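Local coordinates for ThiJ/PfpI domain protein (Brachyspira murdochii, PDB 4HCJ), which is of unproven function but probably acts as a hydrolase of the DJ-1/PfpI family and can bind magnesium ions, at residues Ile10-Ser15 against Val74-Ile79; Asn18-Glu23 against Asn157-Ser162; Gln101-Gly106 against Ser150-Thr155; Ile113-Lys118 against Ser133-Gly138; Glu122-Cys127 against Asn139-Ser144. All blocks are in the same frame, centred on the assembly; numbering follows the deposited sequence. Where two conformers were deposited one is given.

Interaction 1: residues Ile10-Ser15 against Val74-Ile79; sequences ILYVMS and VFVGGI
Tyr12 swings its ring back beside its own backbone N (chi1 -70°), while Val74 turns CG1 anti to its N (chi1 173°), and the two side chains come to lie side by side, pointing the same way. Ring atom CD1 of Tyr12 then meets Val74 CG1 at 3.8 Å, and Val76 adds its CG2 branch at 3.6 Å from the same Tyr12 CD1. Both methyls reach the ring obliquely. Beyond them the phenol hydroxyl of Tyr12 is hydrogen-bonded to Ser27 of helix 21-33, which gives this buried polar end a mate. On the other face of the sheet Val13 and Phe75 repeat the side-by-side arrangement, Val13 CG1 touching Phe75 CD1 at 3.6 Å.

The backbones carry a parallel ladder: Val74 N to Leu11 O at 2.7 Å, Val13 N to Val74 O at 2.9 Å, and Val76 N to Val13 O at 3.1 Å. Past the ladder the chains diverge, and one water spans the gap, accepting from Ser15 N and donating to Val76 O. Beta-branched valines suit these positions because they favour extended backbone: Val13 faces helix 88-99, while Val74 and Val76 pack on the Tyr12 ring, which meets helix 21-33. Buried, apolar parallel neighbours of this kind form the central sheet of the alpha-beta-alpha sandwich of the DJ-1/PfpI family.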
# COMPACT_ATOMS: atom_id res chain seq x y z
N ILE A 10 -8.83 6.96 0.50
CA ILE A 10 -7.76 5.97 0.39
C ILE A 10 -7.31 5.57 1.79
O ILE A 10 -7.11 6.42 2.65
CB ILE A 10 -6.57 6.53 -0.42
CG1 ILE A 10 -6.98 6.78 -1.87
CG2 ILE A 10 -5.34 5.61 -0.34
CD1 ILE A 10 -5.93 7.50 -2.68
N LEU A 11 -7.13 4.27 1.99
CA LEU A 11 -6.62 3.71 3.24
C LEU A 11 -5.15 3.34 3.13
O LEU A 11 -4.78 2.63 2.18
CB LEU A 11 -7.38 2.43 3.58
CG LEU A 11 -6.90 1.69 4.83
CD1 LEU A 11 -7.18 2.50 6.10
CD2 LEU A 11 -7.54 0.32 4.90
N TYR A 12 -4.33 3.77 4.08
CA TYR A 12 -2.99 3.23 4.24
C TYR A 12 -2.98 2.09 5.25
O TYR A 12 -3.69 2.13 6.26
CB TYR A 12 -2.04 4.31 4.73
CG TYR A 12 -1.69 5.41 3.77
CD1 TYR A 12 -0.74 5.20 2.78
CD2 TYR A 12 -2.30 6.66 3.85
CE1 TYR A 12 -0.38 6.20 1.90
CE2 TYR A 12 -1.94 7.68 2.98
CZ TYR A 12 -0.98 7.45 2.01
OH TYR A 12 -0.62 8.49 1.19
N VAL A 13 -2.14 1.10 4.98
CA VAL A 13 -1.76 0.07 5.95
C VAL A 13 -0.26 0.19 6.15
O VAL A 13 0.50 0.11 5.17
CB VAL A 13 -2.11 -1.34 5.41
CG1 VAL A 13 -1.45 -2.43 6.24
CG2 VAL A 13 -3.63 -1.52 5.35
N MSE A 14 0.19 0.41 7.39
CA MSE A 14 1.61 0.57 7.62
C MSE A 14 1.95 0.30 9.06
O MSE A 14 1.08 0.27 9.94
CB MSE A 14 2.10 1.96 7.17
CG MSE A 14 1.64 3.11 8.05
SE MSE A 14 1.72 4.73 6.95
CE MSE A 14 1.86 6.05 8.34
N SER A 15 3.24 0.07 9.31
CA SER A 15 3.74 -0.13 10.66
C SER A 15 3.73 1.18 11.44
O SER A 15 4.08 2.24 10.91
CB SER A 15 5.14 -0.74 10.61
OG SER A 15 6.06 0.10 9.92
N VAL A 74 -3.42 1.16 0.34
CA VAL A 74 -2.00 1.37 0.01
C VAL A 74 -1.15 0.80 1.14
O VAL A 74 -1.21 1.28 2.29
CB VAL A 74 -1.69 2.86 -0.17
CG1 VAL A 74 -0.19 3.10 -0.34
CG2 VAL A 74 -2.49 3.44 -1.34
N PHE A 75 -0.36 -0.21 0.81
CA PHE A 75 0.58 -0.84 1.74
C PHE A 75 1.93 -0.14 1.65
O PHE A 75 2.63 -0.23 0.63
CB PHE A 75 0.72 -2.34 1.43
CG PHE A 75 -0.55 -3.11 1.67
CD1 PHE A 75 -0.83 -3.64 2.93
CD2 PHE A 75 -1.47 -3.31 0.64
CE1 PHE A 75 -2.01 -4.33 3.17
CE2 PHE A 75 -2.66 -4.00 0.89
CZ PHE A 75 -2.92 -4.50 2.15
N VAL A 76 2.29 0.58 2.71
CA VAL A 76 3.54 1.30 2.79
C VAL A 76 4.63 0.41 3.37
O VAL A 76 4.34 -0.42 4.25
CB VAL A 76 3.35 2.60 3.64
CG1 VAL A 76 4.67 3.23 4.05
CG2 VAL A 76 2.48 3.60 2.88
N GLY A 77 5.85 0.56 2.88
CA GLY A 77 6.98 -0.22 3.33
C GLY A 77 7.77 0.43 4.46
O GLY A 77 7.21 0.99 5.42
N GLY A 78 9.09 0.32 4.33
CA GLY A 78 10.02 0.68 5.38
C GLY A 78 10.40 -0.55 6.18
O GLY A 78 9.70 -1.56 6.18
N ILE A 79 11.50 -0.44 6.92
CA ILE A 79 11.98 -1.56 7.71
C ILE A 79 10.93 -2.04 8.71
O ILE A 79 10.83 -3.24 8.99
CB ILE A 79 13.34 -1.21 8.38
CG1 ILE A 79 13.96 -2.44 9.06
CG2 ILE A 79 13.20 -0.03 9.34
CD1 ILE A 79 15.40 -2.23 9.51
O HOH W 1 4.96 -0.07 6.97

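Interaction 2: residues Asn18-Glu23 against Asn157-Ser162; sequences NFQDEE and NGPTSS
Pro159 O is gripped twice by Ser162, whose OG donates to it at 2.8 Å and whose backbone N donates at 3.3 Å, both from the same face of the carbonyl plane. The hydroxyl, turned beside its own backbone N (chi1 -59°), also rests on helix 21-33, with Ser162 OG 3.3 Å from Glu23 CA. Serine is small enough for this close approach of the two chains.

The Pro159 ring lies against three side chains of 18-23, meeting each obliquely. Its CB lies 3.9 Å from Gln20 CG and 3.8 Å from Glu22 OE1, and its CD is 3.4 Å from Glu23 OE2. Gln20 and Glu22 are themselves tied, Gln20 NE2 donating to the syn lone pair of Glu22 OE1 at 2.8 Å in a nearly straight bond (173°) that lies close to the amide plane. An alanine in place of Gln20 is likely to leave that carboxylate oxygen without its amide mate and Pro159 without the CH2 that covers CB.

No hydrogen bond joins the two segments directly. Glu22 OE1 is held by Gln20, Ser162 OG by Pro159 O and Glu23 OE1 by Gly77 N, so van der Waals packing and shape are what keep the segments together.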
# COMPACT_ATOMS: atom_id res chain seq x y z
N ASN A 18 8.70 3.03 12.24
CA ASN A 18 9.63 2.74 11.17
C ASN A 18 9.00 2.42 9.83
O ASN A 18 9.58 1.71 9.01
CB ASN A 18 10.63 1.66 11.59
CG ASN A 18 11.51 2.14 12.71
OD1 ASN A 18 11.84 3.32 12.79
ND2 ASN A 18 11.84 1.25 13.63
N PHE A 19 7.83 3.02 9.56
CA PHE A 19 7.34 3.06 8.19
C PHE A 19 8.24 3.97 7.35
O PHE A 19 8.96 4.83 7.87
CB PHE A 19 5.87 3.50 8.14
CG PHE A 19 5.63 4.95 8.54
CD1 PHE A 19 5.73 5.97 7.59
CD2 PHE A 19 5.32 5.28 9.85
CE1 PHE A 19 5.50 7.30 7.95
CE2 PHE A 19 5.10 6.61 10.21
CZ PHE A 19 5.19 7.62 9.27
N GLN A 20 8.19 3.78 6.04
CA GLN A 20 9.05 4.55 5.15
C GLN A 20 8.46 5.94 4.92
O GLN A 20 7.45 6.08 4.22
CB GLN A 20 9.23 3.81 3.82
CG GLN A 20 10.33 4.39 2.95
CD GLN A 20 11.70 4.11 3.52
OE1 GLN A 20 12.03 2.96 3.80
NE2 GLN A 20 12.48 5.17 3.72
N ASP A 21 9.08 6.96 5.50
CA ASP A 21 8.50 8.30 5.49
C ASP A 21 8.10 8.77 4.09
O ASP A 21 6.99 9.26 3.90
CB ASP A 21 9.46 9.34 6.08
CG ASP A 21 9.84 9.06 7.52
OD1 ASP A 21 9.73 9.98 8.36
OD2 ASP A 21 10.28 7.93 7.80
N GLU A 22 9.00 8.65 3.12
CA GLU A 22 8.73 9.26 1.82
C GLU A 22 7.52 8.62 1.17
O GLU A 22 6.71 9.28 0.51
CB GLU A 22 9.92 9.09 0.89
CG GLU A 22 11.23 9.64 1.41
CD GLU A 22 12.10 8.59 2.09
OE1 GLU A 22 11.57 7.70 2.80
OE2 GLU A 22 13.34 8.64 1.90
N GLU A 23 7.41 7.31 1.32
CA GLU A 23 6.32 6.57 0.68
C GLU A 23 4.98 7.06 1.18
O GLU A 23 4.04 7.21 0.39
CB GLU A 23 6.47 5.07 0.94
CG GLU A 23 7.70 4.44 0.29
CD GLU A 23 7.92 2.99 0.66
OE1 GLU A 23 7.09 2.44 1.40
OE2 GLU A 23 8.94 2.40 0.21
N ASN A 157 8.57 0.37 -6.56
CA ASN A 157 9.80 -0.27 -6.09
C ASN A 157 10.49 0.38 -4.89
O ASN A 157 11.62 0.02 -4.58
CB ASN A 157 10.80 -0.45 -7.23
CG ASN A 157 11.39 0.85 -7.70
OD1 ASN A 157 10.97 1.92 -7.29
ND2 ASN A 157 12.35 0.76 -8.61
N GLY A 158 9.84 1.31 -4.19
CA GLY A 158 10.40 1.89 -2.99
C GLY A 158 10.35 3.39 -2.97
O GLY A 158 9.69 4.03 -3.81
N PRO A 159 11.06 4.01 -2.01
CA PRO A 159 10.85 5.42 -1.73
C PRO A 159 11.22 6.35 -2.88
O PRO A 159 10.62 7.41 -2.98
CB PRO A 159 11.68 5.68 -0.47
CG PRO A 159 12.64 4.52 -0.40
CD PRO A 159 11.94 3.37 -1.01
N THR A 160 12.16 5.94 -3.75
CA THR A 160 12.55 6.76 -4.90
C THR A 160 11.43 6.90 -5.93
O THR A 160 11.48 7.75 -6.81
CB THR A 160 13.84 6.23 -5.62
OG1 THR A 160 13.58 4.99 -6.29
CG2 THR A 160 15.00 6.06 -4.63
N SER A 161 10.41 6.05 -5.81
CA SER A 161 9.29 6.07 -6.74
C SER A 161 7.98 6.52 -6.12
O SER A 161 6.92 6.30 -6.69
CB SER A 161 9.14 4.68 -7.38
OG SER A 161 10.31 4.37 -8.12
N SER A 162 8.04 7.16 -4.96
CA SER A 162 6.82 7.52 -4.23
C SER A 162 5.85 8.39 -5.04
O SER A 162 4.63 8.15 -5.03
CB SER A 162 7.16 8.22 -2.91
OG SER A 162 7.95 7.39 -2.08

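Interaction 3: residues Gln101-Gly106 against Ser150-Thr155; sequences QKIVAG and SGNIVT
Ile103 and Asn152 cross at about a right angle, the terminal methyl CD1 of Ile103 sitting 3.4 Å from Asn152 OD1. That methyl is brought there by a chi2 of -32°, well away from a staggered position. The amide's other end turns to Lys102: a water accepts from Asn152 ND2 at 3.1 Å and donates to Lys102 O at 2.7 Å. A leucine in place of Asn152 would probably leave the water without its amide donor, and so hold it less firmly at Lys102 O.

Further along, Ala105 and Val154 stand on one face of the sheet with their CB atoms 4.1 Å apart; the small alanine leaves room for Phe165 and Val169 of helix 162-174. On the opposite face Val104 and Ile153 meet Met114 and Leu98. Gly106 has no side chain there, and Met114 packs against its backbone.

Beneath the side chains run three backbone hydrogen bonds of a parallel ladder, Val104 N to Asn152 O at 2.9 Å, Val154 N to Val104 O at 3.0 Å and Gly106 N to Val154 O at 2.9 Å. Asn152 is also the third residue of a type II' turn, with Gly151 at its positive-phi position, so the arrangement is that of a parallel core strand beside a two-residue beta hairpin near the sheet's edge.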
# COMPACT_ATOMS: atom_id res chain seq x y z
N GLN A 101 -13.29 -5.55 -5.37
CA GLN A 101 -13.06 -4.81 -6.61
C GLN A 101 -12.51 -3.41 -6.36
O GLN A 101 -12.79 -2.49 -7.12
CB GLN A 101 -14.34 -4.75 -7.47
CG GLN A 101 -14.67 -6.05 -8.19
CD GLN A 101 -15.02 -7.17 -7.24
OE1 GLN A 101 -15.89 -7.03 -6.38
NE2 GLN A 101 -14.35 -8.31 -7.39
N LYS A 102 -11.72 -3.27 -5.30
CA LYS A 102 -11.04 -2.01 -5.01
C LYS A 102 -9.61 -2.05 -5.56
O LYS A 102 -9.11 -3.09 -6.00
CB LYS A 102 -10.94 -1.77 -3.51
CG LYS A 102 -12.23 -1.90 -2.73
CD LYS A 102 -13.21 -0.82 -3.06
CE LYS A 102 -14.48 -1.06 -2.26
NZ LYS A 102 -15.17 0.16 -1.88
N ILE A 103 -8.97 -0.90 -5.54
CA ILE A 103 -7.56 -0.83 -5.92
C ILE A 103 -6.71 -1.31 -4.75
O ILE A 103 -6.95 -0.94 -3.59
CB ILE A 103 -7.18 0.60 -6.35
CG1 ILE A 103 -7.98 1.05 -7.60
CG2 ILE A 103 -5.66 0.77 -6.51
CD1 ILE A 103 -8.39 0.01 -8.62
N VAL A 104 -5.74 -2.16 -5.06
CA VAL A 104 -4.82 -2.69 -4.06
C VAL A 104 -3.42 -2.28 -4.50
O VAL A 104 -2.93 -2.73 -5.56
CB VAL A 104 -4.94 -4.21 -3.91
CG1 VAL A 104 -4.10 -4.68 -2.74
CG2 VAL A 104 -6.40 -4.62 -3.73
N ALA A 105 -2.79 -1.42 -3.70
CA ALA A 105 -1.53 -0.83 -4.11
C ALA A 105 -0.48 -1.04 -3.03
O ALA A 105 -0.81 -0.98 -1.84
CB ALA A 105 -1.72 0.66 -4.40
N GLY A 106 0.76 -1.25 -3.42
CA GLY A 106 1.85 -1.37 -2.47
C GLY A 106 3.11 -0.75 -3.02
O GLY A 106 3.36 -0.78 -4.24
N SER A 150 -1.30 -3.20 -12.97
CA SER A 150 -1.82 -4.46 -13.49
C SER A 150 -3.29 -4.55 -13.09
O SER A 150 -3.63 -5.11 -12.04
CB SER A 150 -1.02 -5.64 -12.95
OG SER A 150 0.31 -5.55 -13.44
N GLY A 151 -4.16 -3.96 -13.90
CA GLY A 151 -5.56 -3.88 -13.55
C GLY A 151 -5.77 -3.04 -12.30
O GLY A 151 -5.37 -1.88 -12.27
N ASN A 152 -6.36 -3.64 -11.27
CA ASN A 152 -6.60 -2.95 -10.01
C ASN A 152 -5.43 -3.04 -9.04
O ASN A 152 -5.52 -2.51 -7.95
CB ASN A 152 -7.84 -3.52 -9.32
CG ASN A 152 -9.12 -3.16 -10.02
OD1 ASN A 152 -9.13 -2.39 -10.96
ND2 ASN A 152 -10.21 -3.72 -9.54
N ILE A 153 -4.35 -3.72 -9.43
CA ILE A 153 -3.17 -3.86 -8.60
C ILE A 153 -2.11 -2.87 -9.08
O ILE A 153 -1.80 -2.81 -10.27
CB ILE A 153 -2.65 -5.32 -8.64
CG1 ILE A 153 -3.67 -6.25 -7.99
CG2 ILE A 153 -1.27 -5.44 -8.00
CD1 ILE A 153 -3.39 -7.72 -8.18
N VAL A 154 -1.54 -2.10 -8.16
CA VAL A 154 -0.49 -1.15 -8.49
C VAL A 154 0.67 -1.36 -7.53
O VAL A 154 0.46 -1.42 -6.32
CB VAL A 154 -0.97 0.33 -8.39
CG1 VAL A 154 0.14 1.27 -8.82
CG2 VAL A 154 -2.23 0.54 -9.23
N THR A 155 1.88 -1.50 -8.06
CA THR A 155 3.05 -1.69 -7.21
C THR A 155 4.15 -0.72 -7.62
O THR A 155 4.20 -0.23 -8.77
CB THR A 155 3.57 -3.14 -7.23
OG1 THR A 155 3.87 -3.52 -8.58
CG2 THR A 155 2.55 -4.12 -6.63
O HOH W 2 -9.84 -5.50 -7.09

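Interaction 4: residues Ile113-Lys118 against Ser133-Gly138; sequences IMANAK and SHVRHG
Ala115 makes the apolar part of this contact, its CB lying 4.0 Å from Val135 CA and 4.4 Å from the methyl Val135 CG2. The small methyl suits this close approach to the backbone of Val135. Gly138, just past the end of helix 132-137, is 4.1 Å from Ala115 O through its CA; a CB on it would run into that carbonyl, so glycine fits.

The last turn of helix 110-116 here meets the short helix 132-137 and the residue after it, on the flank of the alpha-beta-alpha sandwich. Helix 110-116 ends in a Schellman motif, with Lys118 at positive phi (66°) and its N bonded to Ala115 O at 3.0 Å.

Water-mediated bonds make up the polar part, since no direct hydrogen bond crosses. One water donates to both Ala115 O and Gly138 O, 2.8 Å from each. A second donates to Asn116 OD1 and His134 O, again 2.8 Å from each; with chi1 at -72°, Asn116 sends OD1 to that water while its ND2 donates to Trp85 O. Two more waters link Lys118 NZ to His137 O; both bonds to the amine are weak, and one of these waters holds His137 O weakly too.

His137 has been seen to bind magnesium, although none is bound to it in this chain here, and the side chain of Lys118 lies about 4 Å from a bound magnesium ion.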
# COMPACT_ATOMS: atom_id res chain seq x y z
N ILE A 113 3.57 -7.83 1.66
CA ILE A 113 2.31 -8.22 2.28
C ILE A 113 1.37 -8.79 1.21
O ILE A 113 0.71 -9.82 1.42
CB ILE A 113 1.65 -7.04 3.00
CG1 ILE A 113 2.52 -6.61 4.19
CG2 ILE A 113 0.23 -7.39 3.46
CD1 ILE A 113 2.10 -5.27 4.80
N MSE A 114 1.27 -8.09 0.09
CA MSE A 114 0.43 -8.53 -1.02
C MSE A 114 0.89 -9.88 -1.59
O MSE A 114 0.06 -10.77 -1.86
CB MSE A 114 0.40 -7.43 -2.08
CG MSE A 114 -0.29 -6.15 -1.58
SE MSE A 114 0.15 -4.55 -2.58
CE MSE A 114 -0.52 -5.03 -4.35
N ALA A 115 2.20 -10.04 -1.75
CA ALA A 115 2.73 -11.29 -2.24
C ALA A 115 2.37 -12.43 -1.29
O ALA A 115 1.93 -13.50 -1.72
CB ALA A 115 4.24 -11.19 -2.40
N ASN A 116 2.58 -12.21 -0.00
CA ASN A 116 2.31 -13.23 1.00
C ASN A 116 0.83 -13.54 1.15
O ASN A 116 0.47 -14.65 1.55
CB ASN A 116 2.91 -12.83 2.35
CG ASN A 116 4.42 -12.91 2.38
OD1 ASN A 116 5.05 -13.41 1.45
ND2 ASN A 116 5.01 -12.44 3.47
N ALA A 117 -0.04 -12.59 0.80
CA ALA A 117 -1.48 -12.81 0.78
C ALA A 117 -1.94 -13.62 -0.44
O ALA A 117 -3.13 -13.94 -0.56
CB ALA A 117 -2.20 -11.47 0.77
N LYS A 118 -1.01 -13.95 -1.33
CA LYS A 118 -1.29 -14.74 -2.54
C LYS A 118 -2.18 -14.01 -3.52
O LYS A 118 -2.93 -14.64 -4.27
CB LYS A 118 -1.87 -16.11 -2.20
CG LYS A 118 -0.97 -16.91 -1.32
CD LYS A 118 0.32 -17.12 -2.04
CE LYS A 118 1.47 -16.76 -1.18
NZ LYS A 118 2.12 -18.02 -0.70
N SER A 133 13.17 -11.99 -3.41
CA SER A 133 12.97 -13.37 -2.99
C SER A 133 11.51 -13.61 -2.59
O SER A 133 10.86 -14.56 -3.05
CB SER A 133 13.90 -13.70 -1.84
OG SER A 133 13.65 -12.87 -0.73
N HIS A 134 11.00 -12.75 -1.71
CA HIS A 134 9.65 -12.94 -1.18
C HIS A 134 8.60 -12.78 -2.26
O HIS A 134 7.59 -13.49 -2.29
CB HIS A 134 9.36 -11.94 -0.08
CG HIS A 134 10.41 -11.90 0.97
ND1 HIS A 134 10.50 -12.84 1.97
CD2 HIS A 134 11.42 -11.02 1.18
CE1 HIS A 134 11.53 -12.55 2.74
NE2 HIS A 134 12.11 -11.46 2.28
N VAL A 135 8.83 -11.81 -3.14
CA VAL A 135 7.86 -11.51 -4.17
C VAL A 135 7.82 -12.62 -5.22
O VAL A 135 6.73 -13.06 -5.64
CB VAL A 135 8.11 -10.10 -4.72
CG1 VAL A 135 7.18 -9.78 -5.88
CG2 VAL A 135 7.90 -9.07 -3.58
N ARG A 136 8.99 -13.12 -5.62
CA ARG A 136 9.02 -14.25 -6.54
C ARG A 136 8.43 -15.50 -5.89
O ARG A 136 7.78 -16.31 -6.58
CB ARG A 136 10.43 -14.56 -7.01
CG ARG A 136 11.00 -13.51 -7.94
CD ARG A 136 12.24 -14.04 -8.69
NE ARG A 136 12.94 -12.98 -9.43
CZ ARG A 136 12.59 -12.54 -10.63
NH1 ARG A 136 11.53 -13.05 -11.26
NH2 ARG A 136 13.31 -11.58 -11.21
N HIS A 137 8.62 -15.67 -4.58
CA HIS A 137 8.05 -16.82 -3.89
C HIS A 137 6.52 -16.83 -3.99
O HIS A 137 5.90 -17.91 -4.04
CB HIS A 137 8.50 -16.83 -2.43
CG HIS A 137 7.95 -17.98 -1.64
ND1 HIS A 137 8.44 -19.26 -1.74
CD2 HIS A 137 6.93 -18.02 -0.76
CE1 HIS A 137 7.74 -20.04 -0.92
NE2 HIS A 137 6.82 -19.31 -0.32
N GLY A 138 5.93 -15.64 -4.03
CA GLY A 138 4.50 -15.49 -4.25
C GLY A 138 4.04 -15.58 -5.70
O GLY A 138 2.91 -15.20 -6.00
O HOH W 3 1.15 -13.64 -4.41
O HOH W 4 5.14 -14.26 -1.19
O HOH W 5 4.17 -19.79 -2.86
O HOH W 6 2.58 -18.18 -3.89

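Interaction 5: residues Glu122-Cys127 against Asn139-Ser144; sequences EINVTC and NANIMS
Asn124 and Asn141 share the side-chain hydrogen bond of this contact, Asn141 ND2 donating to Asn124 OD1 at 3.0 Å, nearly along the C=O axis although the two amide planes are turned 63° apart. Met143, a selenomethionine, in one of its two conformers bends at chi2 (-58°) and chi3 and folds back so that SE rests 3.6 Å from Asn124 CG. On the other face Val125 CG2 touches Ala140 CB at 3.7 Å, and Cys127 SG meets Ile142 CD1 at 3.9 Å; these apolar groups suit the side turned to helix 132-137. The backbone bonds of the same shell set the register: Asn141 N to Ile123 O and Val125 N to Asn141 O, both 2.9 Å, then Met143 N to Val125 O at 2.8 Å. Glu122 N to Asn139 O, also 2.8 Å, extends the pairing, and Asn139 takes the positive phi that asparagine tolerates well.

Farther out, a water donates to Glu122 OE2 and Asn139 OD1, Asn139 ND2 is held by Glu121, Thr126 N by Thr155, and Asn124 O by Ser150. The two short parallel strands and helix 132-137 between them form a beta-alpha-beta unit, with Val135 packed on Val125, while strands 147-150 and 153-156 adjoin Ile123, Val125 and Thr126.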
# COMPACT_ATOMS: atom_id res chain seq x y z
N GLU A 122 1.07 -14.87 -10.59
CA GLU A 122 0.96 -14.66 -12.04
C GLU A 122 0.65 -13.20 -12.40
O GLU A 122 0.20 -12.94 -13.51
CB GLU A 122 -0.04 -15.63 -12.69
CG GLU A 122 0.02 -17.03 -12.13
CD GLU A 122 1.39 -17.66 -12.24
OE1 GLU A 122 2.05 -17.47 -13.28
OE2 GLU A 122 1.82 -18.36 -11.29
N ILE A 123 0.92 -12.27 -11.49
CA ILE A 123 0.68 -10.85 -11.72
C ILE A 123 2.01 -10.13 -11.93
O ILE A 123 3.00 -10.40 -11.23
CB ILE A 123 -0.07 -10.21 -10.51
CG1 ILE A 123 -1.37 -10.94 -10.19
CG2 ILE A 123 -0.31 -8.71 -10.74
CD1 ILE A 123 -2.38 -10.96 -11.34
N ASN A 124 2.03 -9.19 -12.88
CA ASN A 124 3.20 -8.35 -13.11
C ASN A 124 3.28 -7.26 -12.05
O ASN A 124 2.30 -6.52 -11.84
CB ASN A 124 3.13 -7.68 -14.48
CG ASN A 124 3.19 -8.67 -15.62
OD1 ASN A 124 3.55 -9.83 -15.46
ND2 ASN A 124 2.84 -8.21 -16.79
N VAL A 125 4.44 -7.15 -11.42
CA VAL A 125 4.66 -6.23 -10.32
C VAL A 125 6.07 -5.69 -10.35
O VAL A 125 6.92 -6.18 -11.10
CB VAL A 125 4.42 -6.90 -8.94
CG1 VAL A 125 3.05 -7.54 -8.85
CG2 VAL A 125 5.52 -7.90 -8.62
N THR A 126 6.32 -4.71 -9.49
CA THR A 126 7.68 -4.40 -9.12
C THR A 126 7.74 -4.35 -7.59
O THR A 126 6.72 -4.50 -6.91
CB THR A 126 8.18 -3.12 -9.81
OG1 THR A 126 9.57 -2.98 -9.52
CG2 THR A 126 7.40 -1.89 -9.34
N CYS A 127 8.94 -4.18 -7.04
CA CYS A 127 9.13 -4.28 -5.60
C CYS A 127 10.50 -3.78 -5.26
O CYS A 127 11.30 -3.47 -6.14
CB CYS A 127 8.96 -5.74 -5.12
SG CYS A 127 10.19 -6.88 -5.78
N ASN A 139 4.91 -16.07 -6.58
CA ASN A 139 4.59 -16.35 -7.98
C ASN A 139 4.34 -15.11 -8.83
O ASN A 139 3.80 -15.21 -9.93
CB ASN A 139 3.46 -17.39 -8.13
CG ASN A 139 3.94 -18.78 -7.80
OD1 ASN A 139 5.04 -19.16 -8.19
ND2 ASN A 139 3.14 -19.54 -7.08
N ALA A 140 4.77 -13.95 -8.35
CA ALA A 140 4.66 -12.73 -9.13
C ALA A 140 5.76 -12.65 -10.19
O ALA A 140 6.81 -13.29 -10.06
CB ALA A 140 4.71 -11.52 -8.22
N ASN A 141 5.54 -11.83 -11.21
CA ASN A 141 6.55 -11.54 -12.22
C ASN A 141 7.13 -10.17 -11.95
O ASN A 141 6.40 -9.18 -11.95
CB ASN A 141 5.96 -11.56 -13.63
CG ASN A 141 5.09 -12.76 -13.88
OD1 ASN A 141 5.53 -13.90 -13.70
ND2 ASN A 141 3.84 -12.52 -14.28
N ILE A 142 8.44 -10.10 -11.73
CA ILE A 142 9.07 -8.83 -11.42
C ILE A 142 9.48 -8.10 -12.69
O ILE A 142 10.32 -8.58 -13.47
CB ILE A 142 10.27 -9.01 -10.47
CG1 ILE A 142 9.82 -9.64 -9.15
CG2 ILE A 142 10.92 -7.66 -10.21
CD1 ILE A 142 10.91 -9.89 -8.18
N MSE A 143 8.90 -6.93 -12.91
CA MSE A 143 9.20 -6.15 -14.10
C MSE A 143 10.28 -5.11 -13.82
O MSE A 143 10.37 -4.59 -12.71
CB MSE A 143 7.93 -5.45 -14.60
CG MSE A 143 6.68 -6.32 -14.54
SE MSE A 143 6.77 -7.97 -15.53
CE MSE A 143 6.72 -7.20 -17.33
N SER A 144 11.09 -4.80 -14.83
CA SER A 144 12.15 -3.80 -14.73
C SER A 144 11.56 -2.41 -14.83
O SER A 144 11.83 -1.67 -15.77
CB SER A 144 13.17 -3.98 -15.86
OG SER A 144 13.81 -5.24 -15.79
O HOH W 7 4.48 -18.81 -11.15

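Overall arrangement
Interactions 1 and 3 lie on one mixed sheet, where strands 72-75 and 103-107 are neighbours; their centres are 14 Å apart and Phe75 N meets Ala105 O. Interaction 2, centred 9 Å from interaction 1 and touching it through Gly77 and Glu23, brings the start of helix 21-33 to the loop before helix 162-174. In sequence it encloses interactions 3, 4 and 5. Interactions 4 and 5, 10 Å apart, alternate along the chain: interaction 4 uses helix 132-137, which lies between the two strands of interaction 5. Met114 ties interaction 4 to the sheet, and Thr155 and Ser150 tie interaction 5. Residues distant in sequence thereby join a compact sandwich, with residues near bound magnesium ions (Lys118, Glu122) on an outer flank.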